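Local coordinates for protein halogenase (Chondromyces crocatus, PDB 3E1T) that binds FAD and, as an FAD-dependent halogenase, probably installs the chlorine of the myxobacterial natural product chondrochloren, at residues A23-M28 and A60-T65; A27-R32 and D498-A503; N357-L362 and N460-F465; F365-Q370 and A379-N384. All coordinates share one frame; numbering follows the deposited sequence.

Contact 1 of 4, residues A23-M28 and A60-T65; sequences ASFVAM and AMLGLT
With CG turned beside the backbone N and opposite the carbonyl carbon (chi1 -80°), the ring of Phe25 reaches out from its helix to Met61 and Leu62. Leu62 has a similar first torsion, and its CD2 branch lands over one face of that ring, displaced toward the rim, at 3.9 Å from the centroid. The two side chains cross at about a right angle in this CH-pi contact, and CD2 comes nearest the ring at Phe25 CE1, 3.5 Å away. The same methyl also rests on Ser24 CB at 3.6 Å, wedged between the start of one side chain and the ring of the next. Met61 meets the ring obliquely, its CG 3.6 Å from Phe25 CE1, while a bend in the chain carries its sulfur away.

Helix 17-27 follows strand 10-13, and a GxGxxG sequence runs from the turn between them into its first turn, as in the dinucleotide-binding Rossmann fold and consistent with the bound FAD; the contact joins the helix's C-terminal half to the end of helix 52-61. That second helix closes in a Schellman motif, where Gly63 takes a positive phi and its N bonds back to Ala60 O at 2.9 Å. Farther along, Met28 bends at its last torsion and brings CE to 3.7 Å from Met61 O, a van der Waals approach to the carbonyl. Across the pair the contact is made by packing; the hydroxyl of Ser24 is satisfied elsewhere, by Ser20 O and Ser121 OG. Leu324 and Ala327 of helix 315-333 also pack on Phe25.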
# COMPACT_ATOMS: atom_id res chain seq x y z
N ALA A 23 13.04 -11.37 -2.08
CA ALA A 23 14.05 -12.36 -1.68
C ALA A 23 13.69 -13.76 -2.19
O ALA A 23 14.49 -14.39 -2.87
CB ALA A 23 14.22 -12.35 -0.17
N SER A 24 12.46 -14.21 -1.91
CA SER A 24 11.99 -15.51 -2.39
C SER A 24 12.15 -15.70 -3.89
O SER A 24 12.65 -16.73 -4.33
CB SER A 24 10.54 -15.76 -1.99
OG SER A 24 10.39 -15.70 -0.59
N PHE A 25 11.72 -14.71 -4.67
CA PHE A 25 11.71 -14.81 -6.14
C PHE A 25 13.09 -14.89 -6.80
O PHE A 25 13.23 -15.44 -7.90
CB PHE A 25 10.94 -13.63 -6.77
CG PHE A 25 9.44 -13.76 -6.75
CD1 PHE A 25 8.83 -15.01 -6.78
CD2 PHE A 25 8.64 -12.63 -6.72
CE1 PHE A 25 7.43 -15.12 -6.78
CE2 PHE A 25 7.25 -12.73 -6.72
CZ PHE A 25 6.65 -13.98 -6.75
N VAL A 26 14.09 -14.30 -6.17
CA VAL A 26 15.44 -14.35 -6.71
C VAL A 26 16.12 -15.67 -6.28
O VAL A 26 16.78 -16.32 -7.09
CB VAL A 26 16.29 -13.11 -6.33
CG1 VAL A 26 17.74 -13.26 -6.82
CG2 VAL A 26 15.68 -11.82 -6.91
N ALA A 27 15.93 -16.06 -5.02
CA ALA A 27 16.45 -17.32 -4.50
C ALA A 27 15.88 -18.53 -5.24
O ALA A 27 16.59 -19.50 -5.50
CB ALA A 27 16.20 -17.44 -3.02
N MET A 28 14.59 -18.45 -5.59
CA MET A 28 13.91 -19.45 -6.41
C MET A 28 14.58 -19.69 -7.77
O MET A 28 14.38 -20.73 -8.40
CB MET A 28 12.44 -19.06 -6.64
CG MET A 28 11.51 -19.35 -5.48
SD MET A 28 9.81 -18.77 -5.71
CE MET A 28 9.44 -19.41 -7.34
N ALA A 60 0.48 -17.45 -5.13
CA ALA A 60 0.47 -18.70 -5.89
C ALA A 60 1.85 -18.96 -6.49
O ALA A 60 2.37 -20.08 -6.42
CB ALA A 60 -0.58 -18.65 -6.98
N MET A 61 2.44 -17.91 -7.08
CA MET A 61 3.79 -17.94 -7.62
C MET A 61 4.83 -18.26 -6.54
O MET A 61 5.83 -18.93 -6.81
CB MET A 61 4.13 -16.61 -8.30
CG MET A 61 5.29 -16.69 -9.28
SD MET A 61 4.84 -16.70 -11.04
CE MET A 61 3.25 -17.55 -11.08
N LEU A 62 4.58 -17.79 -5.32
CA LEU A 62 5.43 -18.09 -4.17
C LEU A 62 5.18 -19.50 -3.60
O LEU A 62 5.95 -19.99 -2.78
CB LEU A 62 5.24 -17.05 -3.06
CG LEU A 62 5.67 -15.60 -3.33
CD1 LEU A 62 5.01 -14.67 -2.32
CD2 LEU A 62 7.19 -15.44 -3.31
N GLY A 63 4.08 -20.13 -4.04
CA GLY A 63 3.69 -21.45 -3.56
C GLY A 63 3.12 -21.45 -2.16
O GLY A 63 3.47 -22.30 -1.34
N LEU A 64 2.25 -20.48 -1.87
CA LEU A 64 1.65 -20.37 -0.54
C LEU A 64 0.14 -20.59 -0.51
O LEU A 64 -0.48 -20.47 0.55
CB LEU A 64 2.00 -19.02 0.11
CG LEU A 64 3.41 -18.85 0.67
CD1 LEU A 64 3.57 -17.45 1.24
CD2 LEU A 64 3.73 -19.89 1.74
N THR A 65 -0.45 -20.91 -1.67
CA THR A 65 -1.89 -21.11 -1.78
C THR A 65 -2.45 -21.95 -0.62
O THR A 65 -3.32 -21.49 0.13
CB THR A 65 -2.28 -21.77 -3.12
OG1 THR A 65 -1.68 -21.05 -4.20
CG2 THR A 65 -3.78 -21.79 -3.30

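Contact 2 of 4, residues A27-R32 and D498-A503; sequences AMRGHR and DGLAWA
Arg29 leans across to the C-terminal segment in a bent chain, turned at chi2 and chi3, that runs past Asp498 in the opposite direction. Its CB leads toward the other segment, and CD is the first atom to near the acid, 3.9 Å from Asp498 OD2. NE makes the main bond: it donates to Asp498 OD2 over 3.1 Å with an N-H...O angle of 160°, forming a salt bridge on the anti lone pair of the carboxylate. OD2 sits at the guanidinium edge, close to its plane, and the two groups are nearly coplanar (2°). NE also passes Leu500 CB at 4.0 Å. At the tip, CZ and NH2 lie obliquely against the methyl of Ala501, with NH2 closest, 3.4 Å from Ala501 CB, and NH1 farther from it at 4.0 Å. Next to the salt bridge, Met28 CE packs on Leu500 CD1 at 3.8 Å.

Segment 27-32 leaves helix 17-27 through a type I turn, Ala27 to Gly30, and leads into strand 33-36. Helix 315-333 touches both segments: its Asn331 meets Arg29 and Ala501 and binds Leu500 O, while Arg328 binds Gly499 O, with the end of the modelled chain lying beside the first helix after strand 10-13.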
# COMPACT_ATOMS: atom_id res chain seq x y z
N ALA A 27 15.93 -16.06 -5.02
CA ALA A 27 16.45 -17.32 -4.50
C ALA A 27 15.88 -18.53 -5.24
O ALA A 27 16.59 -19.50 -5.50
CB ALA A 27 16.20 -17.44 -3.02
N MET A 28 14.59 -18.45 -5.59
CA MET A 28 13.91 -19.45 -6.41
C MET A 28 14.58 -19.69 -7.77
O MET A 28 14.38 -20.73 -8.40
CB MET A 28 12.44 -19.06 -6.64
CG MET A 28 11.51 -19.35 -5.48
SD MET A 28 9.81 -18.77 -5.71
CE MET A 28 9.44 -19.41 -7.34
N ARG A 29 15.38 -18.72 -8.21
CA ARG A 29 16.10 -18.81 -9.48
C ARG A 29 17.53 -19.34 -9.22
O ARG A 29 18.31 -19.54 -10.16
CB ARG A 29 16.13 -17.43 -10.14
CG ARG A 29 16.06 -17.37 -11.69
CD ARG A 29 15.34 -18.55 -12.36
NE ARG A 29 14.40 -18.16 -13.42
CZ ARG A 29 14.70 -17.48 -14.54
NH1 ARG A 29 15.93 -17.05 -14.78
NH2 ARG A 29 13.73 -17.22 -15.41
N GLY A 30 17.84 -19.57 -7.95
CA GLY A 30 19.12 -20.17 -7.56
C GLY A 30 20.23 -19.16 -7.38
O GLY A 30 21.35 -19.37 -7.85
N HIS A 31 19.93 -18.06 -6.68
CA HIS A 31 20.91 -17.02 -6.42
C HIS A 31 21.12 -16.86 -4.92
O HIS A 31 20.29 -17.30 -4.13
CB HIS A 31 20.47 -15.69 -7.04
CG HIS A 31 20.33 -15.74 -8.53
ND1 HIS A 31 19.12 -15.56 -9.17
CD2 HIS A 31 21.25 -15.92 -9.51
CE1 HIS A 31 19.30 -15.64 -10.48
NE2 HIS A 31 20.58 -15.85 -10.71
N ARG A 32 22.25 -16.26 -4.54
CA ARG A 32 22.58 -16.04 -3.13
C ARG A 32 21.93 -14.74 -2.64
O ARG A 32 22.31 -13.65 -3.07
CB ARG A 32 24.10 -15.96 -2.91
CG ARG A 32 24.92 -17.01 -3.67
CD ARG A 32 26.43 -16.91 -3.42
NE ARG A 32 27.08 -15.65 -3.82
CZ ARG A 32 27.25 -15.22 -5.08
NH1 ARG A 32 26.80 -15.91 -6.12
NH2 ARG A 32 27.87 -14.06 -5.30
N ASP A 498 8.68 -19.06 -16.80
CA ASP A 498 8.78 -19.15 -15.35
C ASP A 498 8.05 -18.01 -14.65
O ASP A 498 7.56 -18.17 -13.52
CB ASP A 498 10.25 -19.13 -14.95
CG ASP A 498 10.51 -19.76 -13.61
OD1 ASP A 498 9.55 -20.33 -13.01
OD2 ASP A 498 11.67 -19.70 -13.15
N GLY A 499 7.99 -16.85 -15.31
CA GLY A 499 7.43 -15.63 -14.72
C GLY A 499 8.37 -14.97 -13.71
O GLY A 499 7.97 -14.01 -13.03
N LEU A 500 9.60 -15.47 -13.63
CA LEU A 500 10.58 -15.01 -12.65
C LEU A 500 11.63 -14.07 -13.23
O LEU A 500 12.42 -13.49 -12.49
CB LEU A 500 11.26 -16.21 -11.96
CG LEU A 500 10.46 -17.08 -10.98
CD1 LEU A 500 11.38 -18.11 -10.31
CD2 LEU A 500 9.74 -16.27 -9.92
N ALA A 501 11.64 -13.94 -14.56
CA ALA A 501 12.55 -13.05 -15.27
C ALA A 501 11.88 -12.50 -16.53
O ALA A 501 10.73 -12.82 -16.80
CB ALA A 501 13.84 -13.80 -15.62
N TRP A 502 12.61 -11.68 -17.29
CA TRP A 502 12.09 -11.11 -18.55
C TRP A 502 12.55 -11.90 -19.77
O TRP A 502 13.69 -12.38 -19.81
CB TRP A 502 12.53 -9.65 -18.70
CG TRP A 502 11.98 -8.71 -17.66
CD1 TRP A 502 12.69 -8.03 -16.72
CD2 TRP A 502 10.60 -8.35 -17.47
NE1 TRP A 502 11.84 -7.26 -15.95
CE2 TRP A 502 10.56 -7.44 -16.38
CE3 TRP A 502 9.40 -8.71 -18.11
CZ2 TRP A 502 9.36 -6.89 -15.91
CZ3 TRP A 502 8.20 -8.15 -17.64
CH2 TRP A 502 8.20 -7.25 -16.55
N ALA A 503 11.68 -12.01 -20.77
CA ALA A 503 11.97 -12.78 -21.99
C ALA A 503 12.73 -11.99 -23.04
O ALA A 503 13.76 -12.45 -23.55
CB ALA A 503 10.68 -13.36 -22.58

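Contact 3 of 4, residues N357-L362 and N460-F465; sequences NFYQFL and NFMQGF
A type II beta turn, Met462 to Phe465, in the loop before helix 467-477 is set against the long helix 340-368, with Tyr359 of that helix pointing at it. With CG anti to the backbone N (chi1 -165°), the tyrosine reaches the turn, where its OH donates to Gln463 O over 2.6 Å. The carbonyl oxygen sits at the ring edge, near its plane, although the donor is tilted 33° from the plane of the carbonyl itself. Met462, bent at chi2 and chi3, folds back so that its CE lies over one ring face, 3.7 Å from the centroid; its SD, 4.6 Å from the centroid, stands obliquely in a Met-aromatic contact. Phe465 adds an oblique aromatic neighbour, its CE2 3.3 Å from Tyr359 CE1 and the ring planes at 42°.

One turn position is reserved for glycine: at the backbone angles of Gly464 a CB would jam against the preceding carbonyl oxygen and also crowd Tyr359 OH. Next to the tyrosine, the side chain of Gln360 lies against the backbone of Asn460 to Met462 and the ring of Phe461. A leucine in place of Tyr359 would probably leave Gln463 O without its hydroxyl donor and deprive the Met462 methyl of its flat aromatic bed.

The same hydroxyl is also hydrogen-bonded to Ser184 OG, and the ring meets Phe187 edge-to-face. A buried phenol thus has both a backbone and a side-chain partner for its polar end, which probably restrains the ring's rotation, while one face is covered by the Met462 methyl.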
# COMPACT_ATOMS: atom_id res chain seq x y z
N ASN A 357 -2.16 4.60 -11.62
CA ASN A 357 -3.53 4.11 -11.77
C ASN A 357 -4.34 4.23 -10.48
O ASN A 357 -5.48 4.70 -10.49
CB ASN A 357 -3.53 2.66 -12.25
CG ASN A 357 -3.27 2.54 -13.75
OD1 ASN A 357 -3.17 3.53 -14.45
ND2 ASN A 357 -3.15 1.31 -14.24
N PHE A 358 -3.75 3.81 -9.37
CA PHE A 358 -4.41 3.95 -8.07
C PHE A 358 -4.50 5.40 -7.61
O PHE A 358 -5.54 5.81 -7.07
CB PHE A 358 -3.72 3.09 -7.01
CG PHE A 358 -4.20 1.67 -6.98
CD1 PHE A 358 -5.37 1.34 -6.28
CD2 PHE A 358 -3.51 0.67 -7.65
CE1 PHE A 358 -5.84 0.03 -6.24
CE2 PHE A 358 -3.97 -0.65 -7.62
CZ PHE A 358 -5.14 -0.98 -6.90
N TYR A 359 -3.42 6.16 -7.79
CA TYR A 359 -3.41 7.57 -7.42
C TYR A 359 -4.56 8.32 -8.09
O TYR A 359 -5.34 8.99 -7.44
CB TYR A 359 -2.06 8.25 -7.76
CG TYR A 359 -1.89 9.61 -7.06
CD1 TYR A 359 -1.18 9.70 -5.87
CD2 TYR A 359 -2.47 10.77 -7.57
CE1 TYR A 359 -1.03 10.92 -5.21
CE2 TYR A 359 -2.32 12.00 -6.92
CZ TYR A 359 -1.60 12.06 -5.73
OH TYR A 359 -1.43 13.25 -5.06
N GLN A 360 -4.63 8.18 -9.41
CA GLN A 360 -5.62 8.85 -10.23
C GLN A 360 -7.02 8.47 -9.82
O GLN A 360 -7.87 9.34 -9.67
CB GLN A 360 -5.39 8.50 -11.70
CG GLN A 360 -4.24 9.25 -12.29
CD GLN A 360 -4.58 10.70 -12.48
OE1 GLN A 360 -5.29 11.06 -13.42
NE2 GLN A 360 -4.09 11.55 -11.59
N PHE A 361 -7.25 7.18 -9.63
CA PHE A 361 -8.58 6.71 -9.28
C PHE A 361 -8.99 7.16 -7.88
O PHE A 361 -10.18 7.45 -7.65
CB PHE A 361 -8.66 5.20 -9.40
CG PHE A 361 -9.98 4.64 -8.95
CD1 PHE A 361 -11.14 4.87 -9.71
CD2 PHE A 361 -10.08 3.92 -7.78
CE1 PHE A 361 -12.37 4.37 -9.29
CE2 PHE A 361 -11.31 3.42 -7.36
CZ PHE A 361 -12.45 3.64 -8.12
N LEU A 362 -8.04 7.20 -6.94
CA LEU A 362 -8.37 7.57 -5.57
C LEU A 362 -8.69 9.06 -5.42
O LEU A 362 -9.51 9.41 -4.59
CB LEU A 362 -7.28 7.16 -4.57
CG LEU A 362 -7.01 5.67 -4.31
CD1 LEU A 362 -6.26 5.54 -2.99
CD2 LEU A 362 -8.23 4.78 -4.30
N ASN A 460 -7.13 16.79 -12.73
CA ASN A 460 -6.34 16.57 -13.93
C ASN A 460 -5.45 15.32 -13.79
O ASN A 460 -5.93 14.19 -13.98
CB ASN A 460 -5.52 17.84 -14.27
CG ASN A 460 -4.80 17.74 -15.62
OD1 ASN A 460 -3.60 18.06 -15.72
ND2 ASN A 460 -5.52 17.29 -16.66
N PHE A 461 -4.17 15.52 -13.45
CA PHE A 461 -3.19 14.42 -13.43
C PHE A 461 -2.23 14.53 -12.26
O PHE A 461 -1.56 15.54 -12.10
CB PHE A 461 -2.41 14.37 -14.75
CG PHE A 461 -1.50 13.17 -14.87
CD1 PHE A 461 -0.12 13.33 -14.90
CD2 PHE A 461 -2.03 11.89 -14.97
CE1 PHE A 461 0.72 12.23 -15.01
CE2 PHE A 461 -1.19 10.77 -15.08
CZ PHE A 461 0.19 10.95 -15.11
N MET A 462 -2.19 13.49 -11.44
CA MET A 462 -1.36 13.45 -10.23
C MET A 462 -1.59 14.67 -9.32
O MET A 462 -0.64 15.21 -8.74
CB MET A 462 0.13 13.33 -10.59
CG MET A 462 0.56 12.04 -11.32
SD MET A 462 -0.11 10.47 -10.69
CE MET A 462 0.71 10.39 -9.08
N GLN A 463 -2.85 15.09 -9.18
CA GLN A 463 -3.17 16.25 -8.35
C GLN A 463 -2.55 16.17 -6.96
O GLN A 463 -2.72 15.18 -6.25
CB GLN A 463 -4.69 16.43 -8.20
CG GLN A 463 -5.08 17.77 -7.57
CD GLN A 463 -6.57 17.95 -7.49
OE1 GLN A 463 -7.28 17.82 -8.48
NE2 GLN A 463 -7.06 18.24 -6.29
N GLY A 464 -1.84 17.23 -6.59
CA GLY A 464 -1.19 17.31 -5.28
C GLY A 464 0.31 17.12 -5.33
O GLY A 464 0.99 17.22 -4.30
N PHE A 465 0.83 16.87 -6.54
CA PHE A 465 2.28 16.69 -6.75
C PHE A 465 2.97 17.81 -7.51
O PHE A 465 2.40 18.42 -8.43
CB PHE A 465 2.58 15.37 -7.47
CG PHE A 465 2.77 14.21 -6.54
CD1 PHE A 465 3.84 14.18 -5.66
CD2 PHE A 465 1.88 13.15 -6.56
CE1 PHE A 465 4.02 13.11 -4.79
CE2 PHE A 465 2.06 12.06 -5.71
CZ PHE A 465 3.12 12.05 -4.81

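Contact 4 of 4, residues F365-Q370 and A379-N384; sequences FYDMNQ and ARKIIN
Hydrogen bonds from side chain to backbone link the two segments: Asp367 on one and Lys381 on the other each reach across to main-chain atoms. Asp367 extends with CG anti to the backbone N (chi1 179°), which carries OD1 to the amide of Ile382: the bond from Ile382 N is 2.6 Å long and nearly straight at 166°, arriving on the anti side of the carboxylate and 24° out of its plane. In the reverse direction Lys381, in the loop between helices 375-378 and 386-397, is bent at chi2 and chi4 and curls its amine over the C-terminal end of helix 340-368, where that loop docks. There NZ donates to Tyr366 O at 3.1 Å and, weakly, to Asn369 O at 3.3 Å. A further bond to Arg380 O, 3.1 Å from Lys381 NZ, comes from above that carbonyl's plane, and Trp377 O is another acceptor.

Among van der Waals contacts, Lys381 CE lies 3.4 Å from Asp367 O, and the Ile382 side chain crosses that of Asp367 at about a right angle, its CB 3.4 Å from Asp367 OD1. Tyr366 and Arg380 run side by side in the same direction, with CD of the arginine 4.0 Å from Tyr366 CD2. Their polar ends bind elsewhere, Tyr366 OH to Asp309 and Trp219, and Arg380 NH1 to Phe376 O.

A methionine in place of Lys381 would probably leave the carbonyls of Tyr366 and Asn369 without this donor and the helix end less firmly tied to the loop. The ammonium gathers carbonyl oxygens where the helix finishes, so its positive charge would probably be stabilised by the helix dipole, with Asp367 OD1 nearby but not in contact.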
# COMPACT_ATOMS: atom_id res chain seq x y z
N PHE A 365 -12.14 9.19 -6.56
CA PHE A 365 -12.98 8.54 -5.56
C PHE A 365 -13.23 9.43 -4.33
O PHE A 365 -14.37 9.50 -3.84
CB PHE A 365 -12.41 7.19 -5.12
CG PHE A 365 -13.39 6.34 -4.36
CD1 PHE A 365 -14.48 5.76 -5.01
CD2 PHE A 365 -13.24 6.13 -3.00
CE1 PHE A 365 -15.40 4.98 -4.31
CE2 PHE A 365 -14.15 5.34 -2.31
CZ PHE A 365 -15.23 4.77 -2.97
N TYR A 366 -12.18 10.07 -3.83
CA TYR A 366 -12.33 11.09 -2.79
C TYR A 366 -13.26 12.24 -3.25
O TYR A 366 -14.11 12.69 -2.48
CB TYR A 366 -10.97 11.67 -2.40
CG TYR A 366 -10.30 10.97 -1.23
CD1 TYR A 366 -9.66 9.75 -1.39
CD2 TYR A 366 -10.32 11.55 0.04
CE1 TYR A 366 -9.03 9.11 -0.29
CE2 TYR A 366 -9.69 10.93 1.12
CZ TYR A 366 -9.04 9.71 0.94
OH TYR A 366 -8.45 9.10 2.02
N ASP A 367 -13.08 12.69 -4.49
CA ASP A 367 -13.90 13.74 -5.12
C ASP A 367 -15.39 13.38 -5.18
O ASP A 367 -16.22 14.27 -5.09
CB ASP A 367 -13.38 14.07 -6.52
CG ASP A 367 -14.21 15.15 -7.24
OD1 ASP A 367 -13.85 16.35 -7.18
OD2 ASP A 367 -15.23 14.80 -7.88
N MET A 368 -15.72 12.11 -5.32
CA MET A 368 -17.12 11.71 -5.49
C MET A 368 -17.95 11.75 -4.21
O MET A 368 -19.18 11.79 -4.29
CB MET A 368 -17.24 10.35 -6.18
CG MET A 368 -17.05 9.17 -5.26
SD MET A 368 -18.42 7.99 -5.33
CE MET A 368 -18.11 7.24 -6.94
N ASN A 369 -17.31 11.73 -3.04
CA ASN A 369 -18.09 11.88 -1.81
C ASN A 369 -18.71 13.28 -1.69
O ASN A 369 -18.02 14.29 -1.74
CB ASN A 369 -17.27 11.55 -0.56
CG ASN A 369 -18.13 11.37 0.66
OD1 ASN A 369 -18.98 10.49 0.71
ND2 ASN A 369 -17.93 12.21 1.66
N GLN A 370 -20.04 13.30 -1.54
CA GLN A 370 -20.81 14.53 -1.32
C GLN A 370 -20.98 14.77 0.18
O GLN A 370 -21.61 13.97 0.87
CB GLN A 370 -22.19 14.40 -1.97
CG GLN A 370 -23.10 15.62 -1.81
CD GLN A 370 -24.57 15.27 -1.93
OE1 GLN A 370 -25.19 14.77 -0.98
NE2 GLN A 370 -25.14 15.54 -3.10
N ALA A 379 -12.14 20.06 0.80
CA ALA A 379 -10.73 20.26 0.44
C ALA A 379 -10.13 19.09 -0.36
O ALA A 379 -8.97 19.16 -0.78
CB ALA A 379 -9.90 20.54 1.68
N ARG A 380 -10.89 18.01 -0.51
CA ARG A 380 -10.43 16.85 -1.28
C ARG A 380 -11.29 16.64 -2.53
O ARG A 380 -11.96 15.61 -2.70
CB ARG A 380 -10.33 15.62 -0.38
CG ARG A 380 -9.13 15.72 0.57
CD ARG A 380 -9.37 14.99 1.87
NE ARG A 380 -8.26 15.16 2.82
CZ ARG A 380 -8.07 16.23 3.59
NH1 ARG A 380 -8.92 17.25 3.55
NH2 ARG A 380 -7.04 16.27 4.42
N LYS A 381 -11.23 17.65 -3.40
CA LYS A 381 -11.98 17.68 -4.65
C LYS A 381 -11.04 17.86 -5.83
O LYS A 381 -9.97 18.44 -5.69
CB LYS A 381 -13.04 18.80 -4.61
CG LYS A 381 -14.20 18.55 -3.62
CD LYS A 381 -15.06 17.32 -3.98
CE LYS A 381 -15.81 16.72 -2.77
NZ LYS A 381 -15.02 15.66 -1.98
N ILE A 382 -11.45 17.34 -6.98
CA ILE A 382 -10.67 17.51 -8.21
C ILE A 382 -10.60 18.99 -8.56
O ILE A 382 -11.61 19.68 -8.54
CB ILE A 382 -11.23 16.67 -9.37
CG1 ILE A 382 -10.81 15.20 -9.19
CG2 ILE A 382 -10.79 17.22 -10.73
CD1 ILE A 382 -11.54 14.22 -10.10
N ILE A 383 -9.39 19.47 -8.84
CA ILE A 383 -9.18 20.87 -9.20
C ILE A 383 -9.21 20.97 -10.71
O ILE A 383 -8.27 20.55 -11.40
CB ILE A 383 -7.90 21.45 -8.55
CG1 ILE A 383 -8.17 21.74 -7.07
CG2 ILE A 383 -7.46 22.74 -9.25
CD1 ILE A 383 -6.94 21.91 -6.21
N ASN A 384 -10.32 21.50 -11.21
CA ASN A 384 -10.62 21.53 -12.64
C ASN A 384 -10.19 22.82 -13.36
O ASN A 384 -9.08 22.87 -13.92
CB ASN A 384 -12.11 21.19 -12.90
CG ASN A 384 -13.08 21.85 -11.90
OD1 ASN A 384 -14.29 21.65 -11.99
ND2 ASN A 384 -12.55 22.63 -10.95

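Overall arrangement
From the N terminus, contact 1 closes first, joining helix 17-27 to the end of helix 52-61 and closing a stretch of some thirty residues that includes strand 33-36. Contact 2 starts from the same stretch, sharing Ala27 and Met28, but spans nearly the whole chain to bring the C-terminal segment to the FAD-binding part; Phe25 also packs on Leu500, so the two touch. Within that long span lies contact 3, from helix 340-368 to the loop before helix 467-477, and within contact 3 lies the short loop of contact 4. Both use helix 340-368, and Gln463 bonds to Lys381 and Ile383. Contacts 1 and 4 have centres about 39 Å apart, on opposite sides of the chain's centre.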